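PDB 4ZNM: C-domain type II peptide synthetase from Streptomyces globisporus, which belongs to the condensation-domain family of peptide synthetases and folds as two related lobes of the CoA-dependent acyltransferase type, though its individual function is unassigned. Local coordinates for residues 20-25 with 344-349; 161-166 with 373-378; 296-301 with 308-313. One frame throughout, in Å; residues are numbered along the deposited sequence.

Overall arrangement
Contact 3 lies between the other two: its centre is about 10 Å from those of contacts 1 and 2, which are themselves about 19 Å apart, so the three run nearly in a row. Along the chain the segments come in the order 20-25, 161-166, 296-301, 308-313, 344-349, 373-378; contacts 1 and 2 cross, and the hairpin loop of contact 3 is nested inside both. The N-cap of helix 162-180, Asp161, joins contacts 2 and 3 by meeting Arg298 and Phe310, whereas Asn312 ties contact 3 to Glu344 and Leu345 of contact 1. Widely separated parts of the condensation-domain chain are thereby held together around one central loop.

Contact 1: 20-25 with 344-349; sequences LSFHQE and ELPFSR
Phe22 and Pro346 form the dense part of this contact. Their side chains run side by side, and Phe22 CD2 is 3.5 Å from Pro346 CG, with Pro346 CB equally near that carbon. With its CG anti to the carbonyl carbon (chi1 -72°), the buried phenyl ring runs alongside the proline and ends at Arg349. The fold element behind Phe22 is the start of helix 22-28, begun by a capping box in which Ser21 OG accepts from Gln24 N (2.9 Å) and Gln24 OE1 accepts from Ser21 N (3.1 Å). Pro346 precedes helix 347-350 at the N-cap position, without a capping side chain, so two helix starts meet here. The margin is looser, polar and partly exposed. There the ring presents its edge to Arg349: Phe22 CE1 lies over one face of the guanidinium, 3.5 Å from Arg349 NH1, and the two planes are 71° apart. Ser348 OG donates to Glu25 OE1 at 3.0 Å, reaching the anti side of the carboxylate 27° out of its plane, while Glu25 OE2 forms a salt bridge with Arg201 of helix 193-203. Between the backbones a water accepts from Ser348 N at 2.9 Å and gives a weak bond to Phe22 O.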
ATOM      1  N   LEU A  20       6.749 -18.074   7.786  1.00 36.89           N
ATOM      2  CA  LEU A  20       6.143 -16.760   7.585  1.00 32.29           C
ATOM      3  C   LEU A  20       7.276 -15.855   7.187  1.00 30.73           C
ATOM      4  O   LEU A  20       8.391 -15.962   7.735  1.00 27.26           O
ATOM      5  CB  LEU A  20       5.455 -16.208   8.835  1.00 30.58           C
ATOM      6  CG  LEU A  20       4.194 -16.871   9.379  1.00 34.71           C
ATOM      7  CD1 LEU A  20       3.771 -16.180  10.684  1.00 36.69           C
ATOM      8  CD2 LEU A  20       3.080 -16.803   8.379  1.00 31.17           C
ATOM      9  N   SER A  21       7.001 -14.953   6.261  1.00 25.86           N
ATOM     10  CA  SER A  21       7.966 -13.911   5.931  1.00 28.49           C
ATOM     11  C   SER A  21       8.157 -12.955   7.108  1.00 30.80           C
ATOM     12  O   SER A  21       7.334 -12.916   8.012  1.00 27.27           O
ATOM     13  CB  SER A  21       7.489 -13.124   4.732  1.00 25.22           C
ATOM     14  OG  SER A  21       6.290 -12.418   5.043  1.00 24.61           O
ATOM     15  N   PHE A  22       9.220 -12.150   7.075  1.00 28.24           N
ATOM     16  CA  PHE A  22       9.384 -11.078   8.037  1.00 28.02           C
ATOM     17  C   PHE A  22       8.197 -10.124   7.997  1.00 23.49           C
ATOM     18  O   PHE A  22       7.706  -9.687   9.056  1.00 23.85           O
ATOM     19  CB  PHE A  22      10.690 -10.317   7.784  1.00 23.76           C
ATOM     20  CG  PHE A  22      11.928 -11.080   8.155  1.00 24.72           C
ATOM     21  CD1 PHE A  22      11.960 -11.901   9.275  1.00 43.98           C
ATOM     22  CD2 PHE A  22      13.079 -10.953   7.406  1.00 31.74           C
ATOM     23  CE1 PHE A  22      13.100 -12.581   9.629  1.00 48.43           C
ATOM     24  CE2 PHE A  22      14.232 -11.640   7.755  1.00 38.25           C
ATOM     25  CZ  PHE A  22      14.241 -12.449   8.871  1.00 42.67           C
ATOM     26  N   HIS A  23       7.680  -9.833   6.805  1.00 22.18           N
ATOM     27  CA  HIS A  23       6.541  -8.966   6.750  1.00 23.29           C
ATOM     28  C   HIS A  23       5.341  -9.605   7.458  1.00 22.04           C
ATOM     29  O   HIS A  23       4.601  -8.939   8.155  1.00 23.20           O
ATOM     30  CB  HIS A  23       6.164  -8.638   5.320  1.00 24.80           C
ATOM     31  CG  HIS A  23       4.928  -7.811   5.218  1.00 24.59           C
ATOM     32  ND1 HIS A  23       4.852  -6.521   5.708  1.00 32.63           N
ATOM     33  CD2 HIS A  23       3.703  -8.095   4.708  1.00 27.60           C
ATOM     34  CE1 HIS A  23       3.643  -6.036   5.480  1.00 30.79           C
ATOM     35  NE2 HIS A  23       2.927  -6.966   4.873  1.00 24.06           N
ATOM     36  N   GLN A  24       5.130 -10.888   7.237  1.00 22.43           N
ATOM     37  CA  GLN A  24       4.004 -11.577   7.858  1.00 23.66           C
ATOM     38  C   GLN A  24       4.188 -11.640   9.399  1.00 24.04           C
ATOM     39  O   GLN A  24       3.213 -11.544  10.146  1.00 24.79           O
ATOM     40  CB  GLN A  24       3.852 -12.961   7.235  1.00 23.19           C
ATOM     41  CG  GLN A  24       3.268 -12.840   5.809  1.00 22.18           C
ATOM     42  CD  GLN A  24       3.347 -14.105   4.977  1.00 22.29           C
ATOM     43  OE1 GLN A  24       4.070 -15.036   5.312  1.00 26.63           O
ATOM     44  NE2 GLN A  24       2.620 -14.116   3.846  1.00 26.36           N
ATOM     45  N   GLU A  25       5.427 -11.781   9.861  1.00 24.60           N
ATOM     46  CA  GLU A  25       5.742 -11.648  11.300  1.00 27.93           C
ATOM     47  C   GLU A  25       5.329 -10.285  11.866  1.00 27.74           C
ATOM     48  O   GLU A  25       4.764 -10.177  12.967  1.00 26.03           O
ATOM     49  CB  GLU A  25       7.240 -11.822  11.559  1.00 32.94           C
ATOM     50  CG  GLU A  25       7.736 -13.230  11.499  1.00 43.90           C
ATOM     51  CD  GLU A  25       9.220 -13.360  11.863  1.00 46.69           C
ATOM     52  OE1 GLU A  25       9.874 -12.370  12.302  1.00 49.37           O
ATOM     53  OE2 GLU A  25       9.726 -14.486  11.693  1.00 39.89           O
ATOM     54  N   GLU A 344      18.527  -0.264   6.235  1.00 27.23           N
ATOM     55  CA  GLU A 344      17.192  -0.827   6.382  1.00 26.04           C
ATOM     56  C   GLU A 344      17.244  -2.249   6.933  1.00 26.72           C
ATOM     57  O   GLU A 344      18.020  -3.093   6.477  1.00 27.61           O
ATOM     58  CB  GLU A 344      16.424  -0.827   5.056  1.00 29.50           C
ATOM     59  CG  GLU A 344      15.037  -1.413   5.223  1.00 31.00           C
ATOM     60  CD  GLU A 344      14.121  -1.327   3.978  1.00 33.09           C
ATOM     61  OE1 GLU A 344      14.534  -0.734   2.965  1.00 31.05           O
ATOM     62  OE2 GLU A 344      12.989  -1.885   4.028  1.00 28.81           O
ATOM     63  N   LEU A 345      16.354  -2.507   7.886  1.00 27.45           N
ATOM     64  CA  LEU A 345      16.152  -3.856   8.412  1.00 27.13           C
ATOM     65  C   LEU A 345      14.687  -4.270   8.439  1.00 26.82           C
ATOM     66  O   LEU A 345      13.806  -3.425   8.644  1.00 26.27           O
ATOM     67  CB  LEU A 345      16.702  -3.945   9.839  1.00 27.53           C
ATOM     68  CG  LEU A 345      18.215  -3.779  10.055  1.00 31.19           C
ATOM     69  CD1 LEU A 345      18.492  -3.788  11.539  1.00 31.28           C
ATOM     70  CD2 LEU A 345      19.001  -4.889   9.351  1.00 29.39           C
ATOM     71  N   PRO A 346      14.424  -5.576   8.302  1.00 27.60           N
ATOM     72  CA  PRO A 346      13.050  -6.033   8.534  1.00 27.51           C
ATOM     73  C   PRO A 346      12.595  -5.618   9.922  1.00 32.08           C
ATOM     74  O   PRO A 346      13.274  -5.945  10.914  1.00 29.36           O
ATOM     75  CB  PRO A 346      13.138  -7.560   8.416  1.00 28.69           C
ATOM     76  CG  PRO A 346      14.534  -7.864   7.952  1.00 30.77           C
ATOM     77  CD  PRO A 346      15.379  -6.698   8.260  1.00 28.77           C
ATOM     78  N   PHE A 347      11.458  -4.930   9.998  1.00 26.51           N
ATOM     79  CA  PHE A 347      11.046  -4.311  11.241  1.00 26.26           C
ATOM     80  C   PHE A 347      10.913  -5.312  12.398  1.00 27.23           C
ATOM     81  O   PHE A 347      11.222  -4.973  13.530  1.00 27.42           O
ATOM     82  CB  PHE A 347       9.725  -3.558  11.056  1.00 25.54           C
ATOM     83  CG  PHE A 347       9.354  -2.700  12.238  1.00 25.31           C
ATOM     84  CD1 PHE A 347       8.292  -3.024  13.040  1.00 25.67           C
ATOM     85  CD2 PHE A 347      10.085  -1.569  12.546  1.00 24.94           C
ATOM     86  CE1 PHE A 347       7.941  -2.228  14.136  1.00 26.28           C
ATOM     87  CE2 PHE A 347       9.737  -0.775  13.630  1.00 27.15           C
ATOM     88  CZ  PHE A 347       8.670  -1.113  14.421  1.00 27.31           C
ATOM     89  N   SER A 348      10.451  -6.532  12.124  1.00 30.09           N
ATOM     90  CA  SER A 348      10.252  -7.517  13.187  1.00 35.81           C
ATOM     91  C   SER A 348      11.585  -7.885  13.861  1.00 36.68           C
ATOM     92  O   SER A 348      11.606  -8.270  15.032  1.00 34.53           O
ATOM     93  CB  SER A 348       9.566  -8.779  12.640  1.00 36.02           C
ATOM     94  OG  SER A 348      10.447  -9.458  11.768  1.00 34.34           O
ATOM     95  N   ARG A 349      12.689  -7.714  13.139  1.00 35.52           N
ATOM     96  CA  ARG A 349      14.033  -7.885  13.699  1.00 40.31           C
ATOM     97  C   ARG A 349      14.613  -6.616  14.341  1.00 40.33           C
ATOM     98  O   ARG A 349      15.486  -6.682  15.205  1.00 43.68           O
ATOM     99  CB  ARG A 349      15.000  -8.366  12.602  1.00 40.92           C
ATOM    100  CG  ARG A 349      14.781  -9.820  12.170  1.00 53.42           C
ATOM    101  CD  ARG A 349      15.016 -10.820  13.312  1.00 62.30           C
ATOM    102  NE  ARG A 349      14.604 -12.177  12.944  1.00 66.34           N
ATOM    103  CZ  ARG A 349      15.400 -13.088  12.385  1.00 64.61           C
ATOM    104  NH1 ARG A 349      14.919 -14.293  12.088  1.00 64.29           N
ATOM    105  NH2 ARG A 349      16.670 -12.798  12.111  1.00 64.96           N
TER
HETATM  106  O   HOH W   1       9.279  -7.296   9.581  1.00 23.29           O

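Contact 2: 161-166 with 373-378; sequences DAWAMH and AVHAPA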
ATOM      1  N   ASP A 161       1.274  -7.110  -2.368  1.00 17.84           N
ATOM      2  CA  ASP A 161       1.333  -5.665  -2.200  1.00 19.84           C
ATOM      3  C   ASP A 161       1.073  -4.926  -3.545  1.00 21.79           C
ATOM      4  O   ASP A 161       0.710  -5.555  -4.546  1.00 20.12           O
ATOM      5  CB  ASP A 161       2.693  -5.260  -1.595  1.00 17.94           C
ATOM      6  CG  ASP A 161       3.919  -5.779  -2.406  1.00 20.20           C
ATOM      7  OD1 ASP A 161       3.795  -6.105  -3.617  1.00 21.51           O
ATOM      8  OD2 ASP A 161       5.038  -5.810  -1.810  1.00 22.65           O
ATOM      9  N   ALA A 162       1.209  -3.600  -3.554  1.00 18.03           N
ATOM     10  CA  ALA A 162       0.874  -2.814  -4.756  1.00 19.71           C
ATOM     11  C   ALA A 162       1.697  -3.264  -5.958  1.00 20.49           C
ATOM     12  O   ALA A 162       1.160  -3.459  -7.054  1.00 23.77           O
ATOM     13  CB  ALA A 162       1.049  -1.334  -4.502  1.00 21.51           C
ATOM     14  N   TRP A 163       2.980  -3.502  -5.750  1.00 21.40           N
ATOM     15  CA  TRP A 163       3.861  -3.920  -6.846  1.00 20.00           C
ATOM     16  C   TRP A 163       3.401  -5.272  -7.384  1.00 22.84           C
ATOM     17  O   TRP A 163       3.332  -5.498  -8.612  1.00 22.13           O
ATOM     18  CB  TRP A 163       5.328  -3.968  -6.366  1.00 20.62           C
ATOM     19  CG  TRP A 163       6.332  -4.438  -7.384  1.00 29.99           C
ATOM     20  CD1 TRP A 163       6.471  -5.690  -7.863  1.00 34.49           C
ATOM     21  CD2 TRP A 163       7.368  -3.657  -7.999  1.00 62.53           C
ATOM     22  NE1 TRP A 163       7.512  -5.748  -8.745  1.00 43.66           N
ATOM     23  CE2 TRP A 163       8.080  -4.514  -8.849  1.00 64.94           C
ATOM     24  CE3 TRP A 163       7.747  -2.317  -7.921  1.00 95.36           C
ATOM     25  CZ2 TRP A 163       9.159  -4.082  -9.615  1.00 84.25           C
ATOM     26  CZ3 TRP A 163       8.815  -1.886  -8.684  1.00 99.12           C
ATOM     27  CH2 TRP A 163       9.509  -2.766  -9.524  1.00 96.20           C
ATOM     28  N   ALA A 164       3.015  -6.159  -6.476  1.00 19.09           N
ATOM     29  CA  ALA A 164       2.507  -7.474  -6.878  1.00 18.23           C
ATOM     30  C   ALA A 164       1.244  -7.370  -7.719  1.00 17.54           C
ATOM     31  O   ALA A 164       1.043  -8.174  -8.617  1.00 18.55           O
ATOM     32  CB  ALA A 164       2.229  -8.361  -5.641  1.00 25.00           C
HETATM   33  N   MSE A 165       0.380  -6.406  -7.409  1.00 15.71           N
HETATM   34  CA  MSE A 165      -0.881  -6.237  -8.145  1.00 18.69           C
HETATM   35  C   MSE A 165      -0.570  -5.780  -9.596  1.00 18.33           C
HETATM   36  O   MSE A 165      -1.199  -6.202 -10.546  1.00 17.36           O
HETATM   37  CB  MSE A 165      -1.794  -5.214  -7.461  1.00 20.02           C
HETATM   38  CG  MSE A 165      -2.422  -5.670  -6.161  1.00 80.57           C
HETATM   39 SE   MSE A 165      -3.687  -7.110  -6.387  1.00100.66          SE
HETATM   40  CE  MSE A 165      -4.807  -6.333  -7.752  1.00160.78           C
ATOM     41  N   HIS A 166       0.421  -4.932  -9.746  1.00 19.81           N
ATOM     42  CA  HIS A 166       0.869  -4.526 -11.088  1.00 19.60           C
ATOM     43  C   HIS A 166       1.351  -5.776 -11.857  1.00 26.72           C
ATOM     44  O   HIS A 166       0.940  -5.990 -13.005  1.00 26.81           O
ATOM     45  CB  HIS A 166       1.936  -3.472 -10.983  1.00 22.35           C
ATOM     46  CG  HIS A 166       2.631  -3.188 -12.272  1.00 36.82           C
ATOM     47  ND1 HIS A 166       2.366  -2.063 -13.026  1.00 47.07           N
ATOM     48  CD2 HIS A 166       3.580  -3.884 -12.950  1.00 42.78           C
ATOM     49  CE1 HIS A 166       3.125  -2.075 -14.110  1.00 48.58           C
ATOM     50  NE2 HIS A 166       3.867  -3.171 -14.090  1.00 42.97           N
ATOM     51  N   ALA A 373       4.611   6.095   0.230  1.00 32.57           N
ATOM     52  CA  ALA A 373       4.479   6.157  -1.212  1.00 30.59           C
ATOM     53  C   ALA A 373       4.201   4.747  -1.701  1.00 27.85           C
ATOM     54  O   ALA A 373       4.849   3.801  -1.308  1.00 27.77           O
ATOM     55  CB  ALA A 373       5.761   6.731  -1.855  1.00 31.63           C
ATOM     56  N   VAL A 374       3.214   4.612  -2.560  1.00 29.17           N
ATOM     57  CA  VAL A 374       2.948   3.358  -3.223  1.00 30.54           C
ATOM     58  C   VAL A 374       4.124   3.006  -4.112  1.00 30.40           C
ATOM     59  O   VAL A 374       4.583   3.821  -4.908  1.00 28.24           O
ATOM     60  CB  VAL A 374       1.654   3.441  -4.060  1.00 36.50           C
ATOM     61  CG1 VAL A 374       1.431   2.154  -4.822  1.00 45.68           C
ATOM     62  CG2 VAL A 374       0.480   3.698  -3.177  1.00 35.34           C
ATOM     63  N   HIS A 375       4.592   1.775  -3.984  1.00 26.21           N
ATOM     64  CA  HIS A 375       5.711   1.292  -4.771  1.00 32.04           C
ATOM     65  C   HIS A 375       5.207   0.340  -5.850  1.00 30.27           C
ATOM     66  O   HIS A 375       4.692  -0.747  -5.577  1.00 31.35           O
ATOM     67  CB  HIS A 375       6.734   0.602  -3.868  1.00 32.89           C
ATOM     68  CG  HIS A 375       7.877  -0.001  -4.615  1.00 62.67           C
ATOM     69  ND1 HIS A 375       8.961   0.734  -5.050  1.00 72.31           N
ATOM     70  CD2 HIS A 375       8.102  -1.276  -5.011  1.00 78.46           C
ATOM     71  CE1 HIS A 375       9.801  -0.063  -5.688  1.00 78.98           C
ATOM     72  NE2 HIS A 375       9.303  -1.288  -5.678  1.00 79.99           N
ATOM     73  N   ALA A 376       5.335   0.763  -7.089  1.00 33.63           N
ATOM     74  CA  ALA A 376       4.831  -0.019  -8.202  1.00 46.68           C
ATOM     75  C   ALA A 376       5.677   0.292  -9.429  1.00 51.56           C
ATOM     76  O   ALA A 376       6.127   1.418  -9.583  1.00 47.59           O
ATOM     77  CB  ALA A 376       3.362   0.295  -8.451  1.00 48.94           C
ATOM     78  N   PRO A 377       5.914  -0.703 -10.295  1.00 66.78           N
ATOM     79  CA  PRO A 377       6.780  -0.403 -11.440  1.00 70.96           C
ATOM     80  C   PRO A 377       6.308   0.826 -12.236  1.00 65.57           C
ATOM     81  O   PRO A 377       5.106   1.158 -12.248  1.00 56.63           O
ATOM     82  CB  PRO A 377       6.702  -1.682 -12.279  1.00 72.54           C
ATOM     83  CG  PRO A 377       6.361  -2.746 -11.306  1.00 66.70           C
ATOM     84  CD  PRO A 377       5.439  -2.095 -10.320  1.00 65.03           C
ATOM     85  N   ALA A 378       7.263   1.507 -12.872  1.00 79.87           N
ATOM     86  CA  ALA A 378       6.983   2.735 -13.609  1.00 79.44           C
ATOM     87  C   ALA A 378       6.084   2.459 -14.817  1.00 79.04           C
ATOM     88  O   ALA A 378       6.297   1.487 -15.555  1.00 68.65           O
ATOM     89  CB  ALA A 378       8.289   3.385 -14.055  1.00 77.42           C
TER
HETATM   90  O   HOH W   2       4.502  -2.414  -3.359  1.00 21.09           O
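Ala162, Trp163 and His166, in the first turns of helix 162-180, pack on the irregular segment 373-378. Just before the helix stands the aspartate of the condensation-domain HHxxxDG signature, here Asp161, followed by Ala162 where the consensus has glycine. The facing segment leads from strand 366-373 of one sheet toward strand 383-385 of the other, so the contact sits where the chain crosses between lobes. Asp161 is the N-cap: its OD1 accepts from Ala164 N at 3.0 Å, nearly in line with the C-O bond. Ala162 CB meets Val374 CG1 at 3.5 Å, a small apolar touch. Trp163 makes the largest share on the helix side. Its backbone N is close to His375 O but not aimed for a hydrogen bond, and a water bridges the two, accepting from Trp163 N (3.0 Å) and donating to His375 O (2.8 Å). The indole, with CG anti to the backbone N (chi1 178°), lies near parallel to the His375 ring (11°), yet the rings are displaced so far that they hardly overlap, the six-membered ring centroid 4.6 Å from the imidazole centroid. Trp163 NE1 is hydrogen-bonded to Glu304 O. One turn on, His166 offers a ring face to Pro377, making the proline a wedge between two aromatic groups: Pro377 CG is 3.8 Å from the His166 ring centroid and stands over the Trp163 six-membered ring, 5° off its normal.

Contact 3: 296-301 with 308-313; sequences GGRNNS and GSFINF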
ATOM      1  N   GLY A 296       9.452  -0.227  -0.202  1.00 22.76           N
ATOM      2  CA  GLY A 296       8.985  -1.209  -1.167  1.00 25.99           C
ATOM      3  C   GLY A 296       9.439  -2.634  -0.826  1.00 25.76           C
ATOM      4  O   GLY A 296       8.747  -3.601  -1.151  1.00 25.34           O
ATOM      5  N   GLY A 297      10.615  -2.775  -0.209  1.00 25.96           N
ATOM      6  CA  GLY A 297      11.113  -4.083   0.231  1.00 26.61           C
ATOM      7  C   GLY A 297      11.623  -4.955  -0.921  1.00 29.43           C
ATOM      8  O   GLY A 297      11.876  -6.145  -0.749  1.00 30.08           O
ATOM      9  N   ARG A 298      11.772  -4.342  -2.095  1.00 22.58           N
ATOM     10  CA  ARG A 298      12.203  -5.030  -3.328  1.00 27.85           C
ATOM     11  C   ARG A 298      13.525  -4.526  -3.903  1.00 35.84           C
ATOM     12  O   ARG A 298      13.678  -4.354  -5.120  1.00 36.77           O
ATOM     13  CB  ARG A 298      11.113  -4.895  -4.379  1.00 34.61           C
ATOM     14  CG  ARG A 298       9.850  -5.641  -3.929  1.00 37.00           C
ATOM     15  CD  ARG A 298       8.813  -5.519  -4.951  1.00 31.18           C
ATOM     16  NE  ARG A 298       7.547  -6.172  -4.640  1.00 26.86           N
ATOM     17  CZ  ARG A 298       7.137  -7.331  -5.154  1.00 26.56           C
ATOM     18  NH1 ARG A 298       7.928  -8.058  -5.933  1.00 22.50           N
ATOM     19  NH2 ARG A 298       5.922  -7.769  -4.875  1.00 25.30           N
ATOM     20  N   ASN A 299      14.489  -4.348  -3.018  1.00 44.50           N
ATOM     21  CA  ASN A 299      15.849  -3.978  -3.412  1.00 51.07           C
ATOM     22  C   ASN A 299      16.471  -5.056  -4.309  1.00 44.93           C
ATOM     23  O   ASN A 299      17.206  -4.758  -5.232  1.00 49.61           O
ATOM     24  CB  ASN A 299      16.708  -3.781  -2.162  1.00 64.58           C
ATOM     25  CG  ASN A 299      15.986  -2.999  -1.082  1.00 68.46           C
ATOM     26  OD1 ASN A 299      14.935  -3.427  -0.569  1.00 64.19           O
ATOM     27  ND2 ASN A 299      16.541  -1.849  -0.724  1.00 77.95           N
ATOM     28  N   ASN A 300      16.173  -6.318  -4.021  1.00 39.72           N
ATOM     29  CA  ASN A 300      16.775  -7.435  -4.739  1.00 34.84           C
ATOM     30  C   ASN A 300      16.012  -7.730  -6.026  1.00 34.94           C
ATOM     31  O   ASN A 300      14.924  -8.302  -5.985  1.00 28.06           O
ATOM     32  CB  ASN A 300      16.801  -8.658  -3.832  1.00 41.11           C
ATOM     33  CG  ASN A 300      17.541  -9.811  -4.440  1.00 44.90           C
ATOM     34  OD1 ASN A 300      17.765  -9.845  -5.651  1.00 42.05           O
ATOM     35  ND2 ASN A 300      17.927 -10.780  -3.601  1.00 52.08           N
ATOM     36  N   SER A 301      16.598  -7.373  -7.167  1.00 37.29           N
ATOM     37  CA  SER A 301      15.892  -7.432  -8.451  1.00 34.50           C
ATOM     38  C   SER A 301      15.543  -8.854  -8.913  1.00 34.26           C
ATOM     39  O   SER A 301      14.699  -9.024  -9.794  1.00 31.85           O
ATOM     40  CB  SER A 301      16.713  -6.719  -9.532  1.00 41.51           C
ATOM     41  OG  SER A 301      17.810  -7.501  -9.982  1.00 47.70           O
ATOM     42  N   GLY A 308       3.913 -11.388  -3.964  1.00 21.96           N
ATOM     43  CA  GLY A 308       4.015 -11.511  -2.524  1.00 19.80           C
ATOM     44  C   GLY A 308       3.871 -10.123  -1.895  1.00 20.96           C
ATOM     45  O   GLY A 308       3.768  -9.125  -2.602  1.00 21.63           O
ATOM     46  N   SER A 309       3.879 -10.045  -0.580  1.00 24.48           N
ATOM     47  CA  SER A 309       3.875  -8.752   0.098  1.00 22.26           C
ATOM     48  C   SER A 309       5.250  -8.504   0.733  1.00 23.71           C
ATOM     49  O   SER A 309       5.619  -9.083   1.759  1.00 21.20           O
ATOM     50  CB  SER A 309       2.741  -8.707   1.117  1.00 31.04           C
ATOM     51  OG  SER A 309       2.639  -7.411   1.652  1.00 39.69           O
ATOM     52  N   PHE A 310       5.995  -7.608   0.097  1.00 21.49           N
ATOM     53  CA  PHE A 310       7.389  -7.325   0.417  1.00 23.06           C
ATOM     54  C   PHE A 310       7.577  -6.102   1.291  1.00 25.68           C
ATOM     55  O   PHE A 310       8.680  -5.839   1.738  1.00 24.92           O
ATOM     56  CB  PHE A 310       8.176  -7.110  -0.900  1.00 21.55           C
ATOM     57  CG  PHE A 310       8.449  -8.379  -1.650  1.00 25.14           C
ATOM     58  CD1 PHE A 310       7.423  -9.086  -2.237  1.00 24.49           C
ATOM     59  CD2 PHE A 310       9.738  -8.848  -1.793  1.00 28.29           C
ATOM     60  CE1 PHE A 310       7.673 -10.250  -2.938  1.00 23.41           C
ATOM     61  CE2 PHE A 310       9.989 -10.008  -2.487  1.00 27.74           C
ATOM     62  CZ  PHE A 310       8.959 -10.714  -3.054  1.00 25.65           C
ATOM     63  N   ILE A 311       6.533  -5.301   1.479  1.00 21.78           N
ATOM     64  CA  ILE A 311       6.739  -3.969   2.026  1.00 19.90           C
ATOM     65  C   ILE A 311       7.253  -4.064   3.468  1.00 20.45           C
ATOM     66  O   ILE A 311       7.006  -5.055   4.165  1.00 22.66           O
ATOM     67  CB  ILE A 311       5.471  -3.116   1.939  1.00 21.10           C
ATOM     68  CG1 ILE A 311       4.294  -3.797   2.630  1.00 27.39           C
ATOM     69  CG2 ILE A 311       5.173  -2.776   0.463  1.00 24.07           C
ATOM     70  CD1 ILE A 311       3.010  -2.944   2.599  1.00 32.58           C
ATOM     71  N   ASN A 312       7.964  -3.032   3.906  1.00 24.49           N
ATOM     72  CA  ASN A 312       8.650  -3.081   5.210  1.00 22.74           C
ATOM     73  C   ASN A 312       8.476  -1.757   5.977  1.00 25.43           C
ATOM     74  O   ASN A 312       8.733  -0.678   5.476  1.00 22.84           O
ATOM     75  CB  ASN A 312      10.118  -3.412   4.997  1.00 23.52           C
ATOM     76  CG  ASN A 312      10.891  -3.516   6.291  1.00 20.95           C
ATOM     77  OD1 ASN A 312      10.440  -4.144   7.266  1.00 24.25           O
ATOM     78  ND2 ASN A 312      12.062  -2.898   6.309  1.00 23.11           N
ATOM     79  N   PHE A 313       7.951  -1.883   7.182  1.00 22.11           N
ATOM     80  CA  PHE A 313       7.734  -0.780   8.117  1.00 21.77           C
ATOM     81  C   PHE A 313       9.091  -0.186   8.488  1.00 23.46           C
ATOM     82  O   PHE A 313       9.977  -0.907   8.944  1.00 25.89           O
ATOM     83  CB  PHE A 313       6.980  -1.367   9.328  1.00 28.16           C
ATOM     84  CG  PHE A 313       6.427  -0.376  10.306  1.00 24.48           C
ATOM     85  CD1 PHE A 313       5.120   0.086  10.190  1.00 34.48           C
ATOM     86  CD2 PHE A 313       7.193   0.024  11.405  1.00 29.13           C
ATOM     87  CE1 PHE A 313       4.574   0.940  11.137  1.00 29.61           C
ATOM     88  CE2 PHE A 313       6.663   0.881  12.355  1.00 33.61           C
ATOM     89  CZ  PHE A 313       5.342   1.333  12.218  1.00 34.17           C
TER
HETATM   90  O   HOH W   3      11.658  -6.824   2.140  1.00 54.28           O
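Arg298 lays its guanidinium over one face of the Phe310 ring. Arg298 CZ is 3.9 Å from the ring centroid and the planes are 27° apart, a stack that also qualifies as cation-pi. It is offset: the nearest approach is Arg298 NH2 to Phe310 CD1 at 3.3 Å, toward the rim. The arginine chain is extended from CG to NE (chi2 -179°), which carries the charged group along to the ring. Beside them Gly297, at a positive phi of 75°, lets Phe310 O approach its bare CA to 3.4 Å in a nearly straight CA-H...O contact, and Gly296 O rests against Phe310 CB at 3.6 Å. A water near Gly297 O (3.0 Å) and Phe310 O (3.2 Å) can serve both, although further acceptors compete for its protons. In the second shell, Asp161 fixes both partners: OD1 makes a salt bridge to Arg298 NH2 and OD2 accepts from Phe310 N, while Thr306 O accepts a hydrogen bond from Arg298 NH1. Both segments belong to the loop joining antiparallel strands 288-295 and 312-319, the second running into the latter strand, with Trp163 and Ala164 of helix 162-180 against Arg298 and His23 of helix 22-28 against Ile311.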